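Local coordinates for protein aspartate aminotransferase (Plasmodium falciparum, PDB 3K7Y) that probably catalyses the pyridoxal phosphate-dependent transfer of an amino group from L-aspartate to 2-oxoglutarate, giving oxaloacetate and L-glutamate, and works as a homodimer, at residues A20-F23 with K24-T27; S90-E94 with D95-C99; N150-Y154 with N155-I159; M251-Y254 with G255-A258; F328-K331 with L332-Y335. One frame throughout, in Å; residues are numbered along the deposited sequence.

Contact 1 of 5, residues A20-F23 with K24-T27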
loop_
_atom_site.group_PDB
_atom_site.type_symbol
_atom_site.label_atom_id
_atom_site.label_comp_id
_atom_site.label_asym_id
_atom_site.label_seq_id
_atom_site.Cartn_x
_atom_site.Cartn_y
_atom_site.Cartn_z
ATOM N N ALA A 20 18.492 6.111 -12.608
ATOM C CA ALA A 20 18.707 5.096 -11.564
ATOM C C ALA A 20 19.310 3.826 -12.170
ATOM O O ALA A 20 20.218 3.216 -11.593
ATOM C CB ALA A 20 17.401 4.787 -10.831
ATOM N N ARG A 21 18.792 3.450 -13.339
ATOM C CA ARG A 21 19.412 2.433 -14.176
ATOM C C ARG A 21 20.878 2.792 -14.313
ATOM O O ARG A 21 21.746 2.085 -13.802
ATOM C CB ARG A 21 18.750 2.365 -15.570
ATOM C CG ARG A 21 17.517 1.451 -15.655
ATOM C CD ARG A 21 17.053 1.208 -17.095
ATOM N NE ARG A 21 16.104 0.091 -17.177
ATOM C CZ ARG A 21 15.696 -0.492 -18.308
ATOM N NH1 ARG A 21 16.149 -0.074 -19.487
ATOM N NH2 ARG A 21 14.834 -1.505 -18.261
ATOM N N GLU A 22 21.131 3.927 -14.956
ATOM C CA GLU A 22 22.482 4.351 -15.297
ATOM C C GLU A 22 23.509 4.362 -14.142
ATOM O O GLU A 22 24.662 3.954 -14.343
ATOM C CB GLU A 22 22.452 5.695 -16.039
ATOM C CG GLU A 22 23.816 6.192 -16.536
ATOM C CD GLU A 22 24.592 5.172 -17.374
ATOM O OE1 GLU A 22 25.333 5.609 -18.286
ATOM O OE2 GLU A 22 24.476 3.949 -17.135
ATOM N N PHE A 23 23.111 4.812 -12.951
ATOM C CA PHE A 23 24.067 4.854 -11.850
ATOM C C PHE A 23 24.675 3.468 -11.625
ATOM O O PHE A 23 25.893 3.312 -11.626
ATOM C CB PHE A 23 23.462 5.429 -10.562
ATOM C CG PHE A 23 24.428 5.469 -9.398
ATOM C CD1 PHE A 23 25.812 5.454 -9.610
ATOM C CD2 PHE A 23 23.961 5.547 -8.098
ATOM C CE1 PHE A 23 26.708 5.485 -8.551
ATOM C CE2 PHE A 23 24.854 5.580 -7.029
ATOM C CZ PHE A 23 26.233 5.552 -7.261
ATOM N N LYS A 24 23.827 2.457 -11.484
ATOM C CA LYS A 24 24.305 1.106 -11.189
ATOM C C LYS A 24 24.401 0.205 -12.436
ATOM O O LYS A 24 24.082 -0.982 -12.369
ATOM C CB LYS A 24 23.425 0.463 -10.104
ATOM C CG LYS A 24 23.411 1.206 -8.754
ATOM C CD LYS A 24 24.415 0.612 -7.753
ATOM C CE LYS A 24 24.613 1.505 -6.518
ATOM N NZ LYS A 24 23.398 1.651 -5.670
ATOM N N GLU A 25 24.847 0.765 -13.562
ATOM C CA GLU A 25 24.963 0.006 -14.818
ATOM C C GLU A 25 26.353 0.104 -15.476
ATOM O O GLU A 25 26.565 -0.424 -16.573
ATOM C CB GLU A 25 23.861 0.415 -15.813
ATOM C CG GLU A 25 23.856 -0.387 -17.130
ATOM C CD GLU A 25 23.213 0.354 -18.298
ATOM O OE1 GLU A 25 23.936 0.695 -19.265
ATOM O OE2 GLU A 25 21.985 0.591 -18.248
ATOM N N ASP A 26 27.302 0.772 -14.822
ATOM C CA ASP A 26 28.659 0.842 -15.364
ATOM C C ASP A 26 29.731 0.314 -14.403
ATOM O O ASP A 26 29.499 0.199 -13.193
ATOM C CB ASP A 26 29.000 2.258 -15.838
ATOM C CG ASP A 26 30.253 2.294 -16.716
ATOM O OD1 ASP A 26 30.206 1.764 -17.854
ATOM O OD2 ASP A 26 31.287 2.852 -16.266
ATOM N N THR A 27 30.899 0.001 -14.970
ATOM C CA THR A 27 32.019 -0.621 -14.251
ATOM C C THR A 27 32.761 0.300 -13.270
ATOM O O THR A 27 33.182 -0.162 -12.208
ATOM C CB THR A 27 33.076 -1.219 -15.221
ATOM O OG1 THR A 27 32.491 -1.460 -16.505
ATOM C CG2 THR A 27 33.646 -2.523 -14.657
#
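Where helix 15-23 ends, the backbone N of Glu25 turns back to Glu22 O (3.3 Å, N-H...O 147°), approaching from above the carbonyl plane as Lys24 becomes the first residue to leave helical geometry. The two glutamates joined by this bond also bring their side chains together. Glu22 has CG anti to its own N (chi1 -176°) and then bends at the next bond, which carries OE2 forward, toward the residue three places on, to 3.8 Å from Glu25 CB. The carboxylates come close as well, with Glu22 OE2 3.9 Å from Glu25 OE1, while the two side chains cross at about a right angle. On another side of the helix end, Phe23 and Lys24 run side by side in the same direction. The lysine touches the ring with CE alone, over one face and displaced toward the rim, 4.1 Å from Phe23 CE2. Lys31 NZ bonds to both Phe23 O and Asp26 O, tying the helix end to the loop that follows, and Arg21 packs on Asn276 of the second subunit. Two carboxylates set beside each other at the C-terminal, negative end of a helix would be expected to repel and perhaps to bind protons more readily. Lys31, bonded to the last helical carbonyl and to Asp26 O in the loop, may offset part of that burden.

Contact 2 of 5, residues S90-E94 with D95-C99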
loop_
_atom_site.group_PDB
_atom_site.type_symbol
_atom_site.label_atom_id
_atom_site.label_comp_id
_atom_site.label_asym_id
_atom_site.label_seq_id
_atom_site.Cartn_x
_atom_site.Cartn_y
_atom_site.Cartn_z
ATOM N N SER A 90 -3.895 23.420 18.822
ATOM C CA SER A 90 -4.570 23.886 17.639
ATOM C C SER A 90 -6.045 24.120 17.925
ATOM O O SER A 90 -6.627 23.458 18.781
ATOM C CB SER A 90 -4.391 22.835 16.556
ATOM O OG SER A 90 -5.127 23.133 15.394
ATOM N N LYS A 91 -6.632 25.089 17.222
ATOM C CA LYS A 91 -8.092 25.275 17.175
ATOM C C LYS A 91 -8.763 24.054 16.513
ATOM O O LYS A 91 -9.897 23.706 16.832
ATOM C CB LYS A 91 -8.440 26.544 16.370
ATOM C CG LYS A 91 -8.137 27.895 17.038
ATOM C CD LYS A 91 -9.329 28.399 17.859
ATOM C CE LYS A 91 -9.443 29.928 17.850
ATOM N NZ LYS A 91 -8.455 30.608 18.728
ATOM N N TYR A 92 -8.038 23.418 15.591
ATOM C CA TYR A 92 -8.537 22.318 14.776
ATOM C C TYR A 92 -8.435 20.953 15.448
ATOM O O TYR A 92 -9.368 20.164 15.373
ATOM C CB TYR A 92 -7.781 22.259 13.449
ATOM C CG TYR A 92 -8.158 23.293 12.402
ATOM C CD1 TYR A 92 -7.328 23.517 11.296
ATOM C CD2 TYR A 92 -9.336 24.037 12.498
ATOM C CE1 TYR A 92 -7.663 24.453 10.314
ATOM C CE2 TYR A 92 -9.681 24.978 11.518
ATOM C CZ TYR A 92 -8.838 25.179 10.433
ATOM O OH TYR A 92 -9.168 26.096 9.465
ATOM N N ILE A 93 -7.300 20.671 16.083
ATOM C CA ILE A 93 -7.020 19.346 16.648
ATOM C C ILE A 93 -7.993 18.913 17.753
ATOM O O ILE A 93 -8.737 17.941 17.580
ATOM C CB ILE A 93 -5.564 19.222 17.157
ATOM C CG1 ILE A 93 -4.581 19.383 15.998
ATOM C CG2 ILE A 93 -5.345 17.876 17.825
ATOM C CD1 ILE A 93 -3.118 19.403 16.407
ATOM N N GLU A 94 -7.997 19.625 18.877
ATOM C CA GLU A 94 -8.814 19.207 20.025
ATOM C C GLU A 94 -10.326 19.441 19.831
ATOM O O GLU A 94 -11.136 18.972 20.630
ATOM C CB GLU A 94 -8.289 19.814 21.349
ATOM C CG GLU A 94 -8.933 21.140 21.818
ATOM C CD GLU A 94 -8.530 22.349 20.976
ATOM O OE1 GLU A 94 -8.692 22.309 19.731
ATOM O OE2 GLU A 94 -8.061 23.348 21.571
ATOM N N ASP A 95 -10.691 20.160 18.767
ATOM C CA ASP A 95 -12.093 20.311 18.361
ATOM C C ASP A 95 -12.536 19.245 17.353
ATOM O O ASP A 95 -13.610 19.365 16.732
ATOM C CB ASP A 95 -12.333 21.701 17.780
ATOM C CG ASP A 95 -12.419 22.767 18.848
ATOM O OD1 ASP A 95 -12.000 22.502 19.996
ATOM O OD2 ASP A 95 -12.906 23.875 18.540
ATOM N N LYS A 96 -11.697 18.209 17.213
ATOM C CA LYS A 96 -11.925 17.068 16.316
ATOM C C LYS A 96 -12.399 17.497 14.923
ATOM O O LYS A 96 -13.398 16.981 14.412
ATOM C CB LYS A 96 -12.907 16.059 16.943
ATOM C CG LYS A 96 -12.299 15.093 17.965
ATOM C CD LYS A 96 -12.317 15.662 19.386
ATOM C CE LYS A 96 -12.404 14.561 20.456
ATOM N NZ LYS A 96 -11.185 13.703 20.517
ATOM N N LYS A 97 -11.684 18.448 14.325
ATOM C CA LYS A 97 -12.056 18.975 13.016
ATOM C C LYS A 97 -11.200 18.388 11.890
ATOM O O LYS A 97 -11.540 18.522 10.712
ATOM C CB LYS A 97 -12.036 20.515 12.998
ATOM C CG LYS A 97 -13.077 21.194 13.922
ATOM C CD LYS A 97 -13.851 22.342 13.235
ATOM C CE LYS A 97 -12.941 23.359 12.535
ATOM N NZ LYS A 97 -13.646 24.179 11.497
ATOM N N ILE A 98 -10.103 17.722 12.248
ATOM C CA ILE A 98 -9.262 17.077 11.239
ATOM C C ILE A 98 -9.524 15.586 11.158
ATOM O O ILE A 98 -9.500 14.877 12.169
ATOM C CB ILE A 98 -7.767 17.269 11.497
ATOM C CG1 ILE A 98 -7.422 18.747 11.626
ATOM C CG2 ILE A 98 -6.973 16.667 10.364
ATOM C CD1 ILE A 98 -6.319 18.999 12.618
ATOM N N CYS A 99 -9.776 15.131 9.939
ATOM C CA CYS A 99 -9.847 13.721 9.645
ATOM C C CYS A 99 -8.526 13.327 9.037
ATOM O O CYS A 99 -8.189 13.768 7.937
ATOM C CB CYS A 99 -10.971 13.427 8.663
ATOM S SG CYS A 99 -10.794 11.831 7.838
#
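A type I beta turn from Ile93 to Lys96 reverses the chain just ahead of strand 98-104; one backbone bond closes it and a second spans it. Lys96 N donates to Ile93 O (3.0 Å), and the wider loop is shut by Lys97 N, which meets Tyr92 O almost head-on (3.1 Å, N-H...O 160°). The side chains of that outer pair come together too: Lys97 CE rests against the tyrosine ring, 3.7 Å from Tyr92 CD2, in an oblique approach. The phenol end is held elsewhere, since Tyr92 OH bonds to Ile239 O. At the base of the tyrosine side chain, Ile98 CD1 fits between two neighbours, 3.7 Å from Tyr92 CB and 3.8 Å from Ile93 CG1, and both isoleucines pack on Gln82 and Phe86 of helix 75-86. The exposed side is polar, with the side chains of Glu94 and Asp95 lying side by side, their carboxylate planes 42° apart, and Glu94 OE1 3.3 Å from Asp95 OD1, an approach that would be repulsive if both are ionised. Lys96 takes up left-handed backbone angles. Together with the bond spanning Tyr92 to Lys97 and the shorter one inside it, this is the signature of a Schellman motif, here placed where a short helical turn gives way to a strand.

Contact 3 of 5, residues N150-Y154 with N155-I159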
loop_
_atom_site.group_PDB
_atom_site.type_symbol
_atom_site.label_atom_id
_atom_site.label_comp_id
_atom_site.label_asym_id
_atom_site.label_seq_id
_atom_site.Cartn_x
_atom_site.Cartn_y
_atom_site.Cartn_z
ATOM N N ASN A 150 2.295 29.849 -12.932
ATOM C CA ASN A 150 3.632 30.466 -12.892
ATOM C C ASN A 150 4.218 30.333 -11.514
ATOM O O ASN A 150 3.505 30.466 -10.530
ATOM C CB ASN A 150 3.557 31.968 -13.148
ATOM C CG ASN A 150 3.205 32.311 -14.564
ATOM O OD1 ASN A 150 4.029 32.168 -15.470
ATOM N ND2 ASN A 150 1.991 32.815 -14.768
ATOM N N PHE A 151 5.519 30.119 -11.422
ATOM C CA PHE A 151 6.121 30.033 -10.106
ATOM C C PHE A 151 7.590 30.413 -10.096
ATOM O O PHE A 151 7.941 31.567 -9.880
ATOM C CB PHE A 151 5.920 28.635 -9.528
ATOM C CG PHE A 151 6.201 28.543 -8.069
ATOM C CD1 PHE A 151 5.314 29.080 -7.152
ATOM C CD2 PHE A 151 7.341 27.903 -7.607
ATOM C CE1 PHE A 151 5.556 28.996 -5.794
ATOM C CE2 PHE A 151 7.606 27.819 -6.249
ATOM C CZ PHE A 151 6.714 28.373 -5.334
ATOM N N PHE A 152 8.436 29.422 -10.313
ATOM C CA PHE A 152 9.863 29.597 -10.281
ATOM C C PHE A 152 10.278 30.497 -11.435
ATOM O O PHE A 152 9.768 30.343 -12.548
ATOM C CB PHE A 152 10.483 28.221 -10.417
ATOM C CG PHE A 152 11.950 28.220 -10.390
ATOM C CD1 PHE A 152 12.626 28.352 -9.205
ATOM C CD2 PHE A 152 12.663 28.051 -11.550
ATOM C CE1 PHE A 152 14.003 28.342 -9.169
ATOM C CE2 PHE A 152 14.035 28.036 -11.528
ATOM C CZ PHE A 152 14.709 28.185 -10.327
ATOM N N ASP A 153 11.166 31.458 -11.164
ATOM C CA ASP A 153 11.666 32.347 -12.221
ATOM C C ASP A 153 12.980 31.813 -12.741
ATOM O O ASP A 153 13.953 31.683 -11.999
ATOM C CB ASP A 153 11.819 33.801 -11.770
ATOM C CG ASP A 153 12.218 34.718 -12.921
ATOM O OD1 ASP A 153 13.392 34.663 -13.353
ATOM O OD2 ASP A 153 11.347 35.472 -13.407
ATOM N N TYR A 154 12.995 31.504 -14.027
ATOM C CA TYR A 154 14.062 30.685 -14.568
ATOM C C TYR A 154 15.336 31.470 -14.763
ATOM O O TYR A 154 16.422 30.894 -14.715
ATOM C CB TYR A 154 13.614 29.968 -15.844
ATOM C CG TYR A 154 13.075 28.565 -15.587
ATOM C CD1 TYR A 154 13.905 27.454 -15.689
ATOM C CD2 TYR A 154 11.750 28.349 -15.219
ATOM C CE1 TYR A 154 13.433 26.172 -15.450
ATOM C CE2 TYR A 154 11.263 27.054 -14.975
ATOM C CZ TYR A 154 12.116 25.974 -15.095
ATOM O OH TYR A 154 11.668 24.690 -14.864
ATOM N N ASN A 155 15.211 32.784 -14.944
ATOM C CA ASN A 155 16.392 33.617 -15.121
ATOM C C ASN A 155 16.893 34.269 -13.845
ATOM O O ASN A 155 18.099 34.351 -13.634
ATOM C CB ASN A 155 16.238 34.603 -16.270
ATOM C CG ASN A 155 16.691 34.006 -17.585
ATOM O OD1 ASN A 155 16.005 33.172 -18.178
ATOM N ND2 ASN A 155 17.865 34.412 -18.038
ATOM N N LEU A 156 15.972 34.707 -12.993
ATOM C CA LEU A 156 16.333 35.244 -11.691
ATOM C C LEU A 156 16.760 34.174 -10.684
ATOM O O LEU A 156 17.581 34.441 -9.810
ATOM C CB LEU A 156 15.179 36.052 -11.118
ATOM C CG LEU A 156 15.421 37.550 -10.953
ATOM C CD1 LEU A 156 15.389 38.276 -12.290
ATOM C CD2 LEU A 156 14.414 38.143 -9.959
ATOM N N ILE A 157 16.198 32.973 -10.810
ATOM C CA ILE A 157 16.430 31.842 -9.877
ATOM C C ILE A 157 15.861 32.082 -8.464
ATOM O O ILE A 157 16.546 31.935 -7.452
ATOM C CB ILE A 157 17.907 31.356 -9.856
ATOM C CG1 ILE A 157 18.408 31.185 -11.286
ATOM C CG2 ILE A 157 18.036 30.024 -9.121
ATOM C CD1 ILE A 157 19.903 30.952 -11.407
ATOM N N ASP A 158 14.585 32.437 -8.425
ATOM C CA ASP A 158 13.844 32.642 -7.196
ATOM C C ASP A 158 12.416 32.505 -7.658
ATOM O O ASP A 158 12.168 32.446 -8.864
ATOM C CB ASP A 158 14.092 34.057 -6.663
ATOM C CG ASP A 158 13.834 34.193 -5.150
ATOM O OD1 ASP A 158 12.901 33.538 -4.597
ATOM O OD2 ASP A 158 14.567 35.001 -4.518
ATOM N N ILE A 159 11.477 32.431 -6.724
ATOM C CA ILE A 159 10.059 32.483 -7.081
ATOM C C ILE A 159 9.753 33.847 -7.690
ATOM O O ILE A 159 10.312 34.856 -7.281
ATOM C CB ILE A 159 9.155 32.252 -5.857
ATOM C CG1 ILE A 159 9.388 30.863 -5.293
ATOM C CG2 ILE A 159 7.696 32.417 -6.213
ATOM C CD1 ILE A 159 9.187 30.794 -3.825
#
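Phe151 and Ile159 form the close-packed part of this beta hairpin. Ile159 CG2 lies over one face of the ring, 4.2 Å from its centroid in a CH-pi contact, while Ile159 CG1 reaches Phe151 CZ at 3.7 Å. Phe152 CZ meets Ile157 CG2 at 4.0 Å, the two side chains pointing the same way. Toward the solvent side, at Asn155 and Leu156, packing gives way to polar bonds, though the Tyr154 ring still takes the edge of Phe152 over one face. Asp153 controls that end: CG anti to N (chi1 -175°) swings OD1 under the turn, where it accepts a nearly straight bond from Leu156 N (2.6 Å, 168°) and a weak one from Asn155 N. Asp153 O accepts from Ile157 N (2.8 Å) and Asp153 N donates to Asp158 O (2.7 Å). The hairpin closes one edge of the mixed sheet, strand 158-159 outermost beside strand 145-153, with Phe164 of helix 161-170 edge-to-face against Phe151 and Phe357 of strand 355-357 against Phe152.

Contact 4 of 5, residues M251-Y254 with G255-A258. With PLP (pyridoxal-5'-phosphate), chain B.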
loop_
_atom_site.group_PDB
_atom_site.type_symbol
_atom_site.label_atom_id
_atom_site.label_comp_id
_atom_site.label_asym_id
_atom_site.label_seq_id
_atom_site.Cartn_x
_atom_site.Cartn_y
_atom_site.Cartn_z
ATOM N N MET A 251 12.045 10.933 9.056
ATOM C CA MET A 251 12.483 9.875 9.944
ATOM C C MET A 251 13.468 8.940 9.265
ATOM O O MET A 251 13.798 7.891 9.810
ATOM C CB MET A 251 11.284 9.043 10.343
ATOM C CG MET A 251 10.662 9.430 11.610
ATOM S SD MET A 251 9.219 10.388 11.258
ATOM C CE MET A 251 8.575 10.593 12.925
ATOM N N SER A 252 13.911 9.299 8.062
ATOM C CA SER A 252 14.720 8.412 7.221
ATOM C C SER A 252 14.043 7.053 6.974
ATOM O O SER A 252 14.735 6.058 6.738
ATOM C CB SER A 252 16.094 8.184 7.849
ATOM O OG SER A 252 16.019 7.085 8.759
ATOM N N LEU A 253 12.708 7.018 7.049
ATOM C CA LEU A 253 11.904 5.807 6.823
ATOM C C LEU A 253 11.556 5.643 5.355
ATOM O O LEU A 253 10.409 5.865 4.945
ATOM C CB LEU A 253 10.579 5.886 7.583
ATOM C CG LEU A 253 10.500 5.912 9.098
ATOM C CD1 LEU A 253 9.046 6.110 9.512
ATOM C CD2 LEU A 253 11.084 4.651 9.696
ATOM N N TYR A 254 12.519 5.249 4.547
ATOM C CA TYR A 254 12.268 5.219 3.125
ATOM C C TYR A 254 11.346 4.055 2.743
ATOM O O TYR A 254 10.163 4.262 2.420
ATOM C CB TYR A 254 13.585 5.234 2.359
ATOM C CG TYR A 254 14.368 6.525 2.585
ATOM C CD1 TYR A 254 14.140 7.652 1.793
ATOM C CD2 TYR A 254 15.323 6.622 3.591
ATOM C CE1 TYR A 254 14.849 8.834 2.000
ATOM C CE2 TYR A 254 16.029 7.789 3.800
ATOM C CZ TYR A 254 15.794 8.891 3.004
ATOM O OH TYR A 254 16.507 10.053 3.222
ATOM N N GLY A 255 11.864 2.835 2.837
ATOM C CA GLY A 255 11.104 1.650 2.452
ATOM C C GLY A 255 9.910 1.313 3.322
ATOM O O GLY A 255 9.079 0.500 2.931
ATOM N N GLU A 256 9.818 1.915 4.504
ATOM C CA GLU A 256 8.704 1.636 5.396
ATOM C C GLU A 256 7.391 2.158 4.813
ATOM O O GLU A 256 6.299 1.696 5.169
ATOM C CB GLU A 256 8.974 2.258 6.760
ATOM C CG GLU A 256 9.431 1.312 7.882
ATOM C CD GLU A 256 9.881 -0.071 7.421
ATOM O OE1 GLU A 256 9.021 -0.888 7.007
ATOM O OE2 GLU A 256 11.091 -0.355 7.524
ATOM N N ARG A 257 7.530 3.113 3.893
ATOM C CA ARG A 257 6.421 3.827 3.247
ATOM C C ARG A 257 5.511 4.493 4.268
ATOM O O ARG A 257 4.290 4.295 4.233
ATOM C CB ARG A 257 5.622 2.916 2.316
ATOM C CG ARG A 257 6.463 1.942 1.512
ATOM C CD ARG A 257 7.432 2.639 0.567
ATOM N NE ARG A 257 6.724 3.503 -0.371
ATOM C CZ ARG A 257 6.700 4.833 -0.316
ATOM N NH1 ARG A 257 7.379 5.501 0.631
ATOM N NH2 ARG A 257 5.999 5.497 -1.226
ATOM N N ALA A 258 6.090 5.281 5.180
ATOM C CA ALA A 258 5.277 5.984 6.197
ATOM C C ALA A 258 4.716 7.323 5.673
ATOM O O ALA A 258 5.490 8.216 5.262
ATOM C CB ALA A 258 6.069 6.194 7.484
HETATM N N1 PLP B . 5.921 14.745 -2.581
HETATM C C2 PLP B . 7.177 15.228 -2.845
HETATM C C2A PLP B . 7.319 16.660 -3.193
HETATM C C3 PLP B . 8.274 14.383 -2.771
HETATM O O3 PLP B . 9.534 14.869 -3.016
HETATM C C4 PLP B . 8.093 13.039 -2.441
HETATM C C4A PLP B . 9.321 12.206 -2.233
HETATM O O4A PLP B . 9.787 12.093 -1.091
HETATM C C5 PLP B . 6.809 12.534 -2.160
HETATM C C6 PLP B . 5.725 13.411 -2.247
HETATM C C5A PLP B . 6.500 11.077 -1.806
HETATM O O4P PLP B . 7.273 10.493 -0.772
HETATM P P PLP B . 7.145 8.912 -0.439
HETATM O O1P PLP B . 7.467 8.633 1.002
HETATM O O2P PLP B . 8.179 8.157 -1.230
HETATM O O3P PLP B . 5.726 8.489 -0.745
#
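Leu253 to Ala258 carry the chain through a buried type I beta turn, Tyr254 to Arg257, that delivers an arginine to the cofactor phosphate in this aminotransferase. The approach begins at Met251 and Ser252, where the serine hydroxyl donates to Met251 O. Leu253 then lays its branches against the far side of the turn: CD1 touches Ala258 CB at 3.6 Å, CD2 lies 4.1 Å from Glu256 CG, and its backbone O accepts a bond from Ser248 OG. At Tyr254 the turn closes, as Arg257 N donates to Tyr254 O (3.2 Å, 160°). The tyrosine ring points away from the turn; its OH bonds to Cys39 N and the ring meets Tyr68 of the second subunit edge-to-face. Tyr68 is itself a cofactor-binding residue, so this turn lies where the two subunits meet around the active site. Arg257 has left-handed backbone angles, and two successive bends in its side chain (chi2 -62°, chi3 -59°) curl it back beside Tyr254 O and present its guanidinium edge-on to the phosphate, with the phosphorus near the group's plane. Tyr286 O of the second subunit also takes a bond from NH2, which should help fix the group's rotation. The grip is two-pronged: Arg257 NH1 reaches PLP O1P at 3.2 Å, and Arg257 NH2 reaches PLP O3P at 3.0 Å.

Contact 5 of 5, residues F328-K331 with L332-Y335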
loop_
_atom_site.group_PDB
_atom_site.type_symbol
_atom_site.label_atom_id
_atom_site.label_comp_id
_atom_site.label_asym_id
_atom_site.label_seq_id
_atom_site.Cartn_x
_atom_site.Cartn_y
_atom_site.Cartn_z
ATOM N N PHE A 328 29.572 23.884 -1.671
ATOM C CA PHE A 328 29.559 23.408 -3.038
ATOM C C PHE A 328 29.742 24.515 -4.097
ATOM O O PHE A 328 30.653 24.435 -4.923
ATOM C CB PHE A 328 28.297 22.565 -3.290
ATOM C CG PHE A 328 28.160 22.086 -4.708
ATOM C CD1 PHE A 328 29.092 21.218 -5.261
ATOM C CD2 PHE A 328 27.102 22.516 -5.497
ATOM C CE1 PHE A 328 28.974 20.785 -6.583
ATOM C CE2 PHE A 328 26.973 22.081 -6.818
ATOM C CZ PHE A 328 27.916 21.215 -7.363
ATOM N N PHE A 329 28.896 25.544 -4.063
ATOM C CA PHE A 329 28.978 26.623 -5.053
ATOM C C PHE A 329 30.235 27.442 -4.874
ATOM O O PHE A 329 30.688 28.106 -5.805
ATOM C CB PHE A 329 27.736 27.519 -5.016
ATOM C CG PHE A 329 26.472 26.787 -5.354
ATOM C CD1 PHE A 329 26.173 26.462 -6.674
ATOM C CD2 PHE A 329 25.602 26.396 -4.356
ATOM C CE1 PHE A 329 25.033 25.763 -6.993
ATOM C CE2 PHE A 329 24.449 25.700 -4.664
ATOM C CZ PHE A 329 24.166 25.379 -5.987
ATOM N N ASN A 330 30.804 27.389 -3.680
ATOM C CA ASN A 330 32.068 28.059 -3.435
ATOM C C ASN A 330 33.253 27.369 -4.131
ATOM O O ASN A 330 34.239 28.022 -4.509
ATOM C CB ASN A 330 32.310 28.234 -1.937
ATOM C CG ASN A 330 31.499 29.369 -1.345
ATOM O OD1 ASN A 330 31.201 29.361 -0.155
ATOM N ND2 ASN A 330 31.149 30.357 -2.166
ATOM N N LYS A 331 33.154 26.052 -4.305
ATOM C CA LYS A 331 34.172 25.335 -5.057
ATOM C C LYS A 331 34.006 25.582 -6.556
ATOM O O LYS A 331 34.977 25.505 -7.320
ATOM C CB LYS A 331 34.153 23.845 -4.727
ATOM C CG LYS A 331 34.681 23.518 -3.326
ATOM C CD LYS A 331 36.198 23.298 -3.283
ATOM C CE LYS A 331 36.683 23.068 -1.859
ATOM N NZ LYS A 331 38.156 22.889 -1.786
ATOM N N LEU A 332 32.781 25.908 -6.962
ATOM C CA LEU A 332 32.464 26.203 -8.358
ATOM C C LEU A 332 32.817 27.633 -8.708
ATOM O O LEU A 332 33.136 27.925 -9.860
ATOM C CB LEU A 332 30.979 25.968 -8.655
ATOM C CG LEU A 332 30.410 24.555 -8.796
ATOM C CD1 LEU A 332 28.925 24.632 -9.042
ATOM C CD2 LEU A 332 31.077 23.823 -9.934
ATOM N N GLU A 333 32.744 28.532 -7.727
ATOM C CA GLU A 333 33.191 29.900 -7.953
ATOM C C GLU A 333 34.698 29.866 -8.212
ATOM O O GLU A 333 35.204 30.660 -9.006
ATOM C CB GLU A 333 32.882 30.815 -6.766
ATOM C CG GLU A 333 33.851 30.645 -5.595
ATOM C CD GLU A 333 34.283 31.963 -4.951
ATOM O OE1 GLU A 333 33.415 32.632 -4.339
ATOM O OE2 GLU A 333 35.493 32.323 -5.046
ATOM N N THR A 334 35.390 28.938 -7.539
ATOM C CA THR A 334 36.837 28.750 -7.678
ATOM C C THR A 334 37.200 28.081 -8.994
ATOM O O THR A 334 37.695 28.743 -9.894
ATOM C CB THR A 334 37.450 27.966 -6.495
ATOM O OG1 THR A 334 37.310 28.737 -5.298
ATOM C CG2 THR A 334 38.934 27.686 -6.731
ATOM N N TYR A 335 36.949 26.780 -9.124
ATOM C CA TYR A 335 37.395 26.035 -10.313
ATOM C C TYR A 335 37.029 26.719 -11.602
ATOM O O TYR A 335 37.782 26.681 -12.574
ATOM C CB TYR A 335 36.842 24.622 -10.310
ATOM C CG TYR A 335 37.600 23.768 -9.361
ATOM C CD1 TYR A 335 38.667 22.990 -9.797
ATOM C CD2 TYR A 335 37.294 23.779 -8.009
ATOM C CE1 TYR A 335 39.394 22.218 -8.904
ATOM C CE2 TYR A 335 38.008 23.019 -7.111
ATOM C CZ TYR A 335 39.054 22.240 -7.561
ATOM O OH TYR A 335 39.741 21.482 -6.656
#
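The last two turns of the long helix 304-335 place Phe328 and Phe329 against Leu332, residues three and four positions apart on one face of the helix. A single methyl does the touching: Leu332 CD1 lies 3.9 Å from Phe328 CE2 and 4.1 Å from Phe329 CD1, oblique to both rings. Phe328, with CG anti to N (chi1 177°), extends its ring toward helix 390-403, where Ile394 and Ile398 receive it; Ala395 and Ile398 also flank Leu332. Phe329, with CG anti to the carbonyl carbon (chi1 -62°), packs nearly parallel to the ring of Tyr348, with Trp345 close by. Backbone bonds from i+4 to i run beneath, Glu333 N to Phe329 O at 2.8 Å and Leu332 N to Phe328 O at 3.3 Å. The buried face thus joins two helices, while the side of Glu333 is exposed. At the final residue, Tyr335 N bonds to Lys331 O (3.0 Å, 162°), and that same oxygen lies in the plane of the tyrosine ring, at its CD2 edge.

How the contacts relate
The five contacts follow one another along the chain without overlap. Contacts 2, 3 and 4 share the large mixed sheet: contact 2 leads into one outermost strand, 98-104, contact 3 forms the other, 158-159, and their centres lie about 36 Å apart. Contact 4 lies in the loop linking strands 241-246 and 258-264, ends on the first residue of the latter, and touches the cofactor. Contacts 3 and 5 approach most closely, nearest atoms about 8 Å apart, and Tyr348 packs on both Ile157 and Phe329. Contact 1 closes helix 15-23, its centre about 24 Å from that of contact 4. Short-range motifs thus end helices and start or join strands at the periphery, while one turn serves the cofactor site.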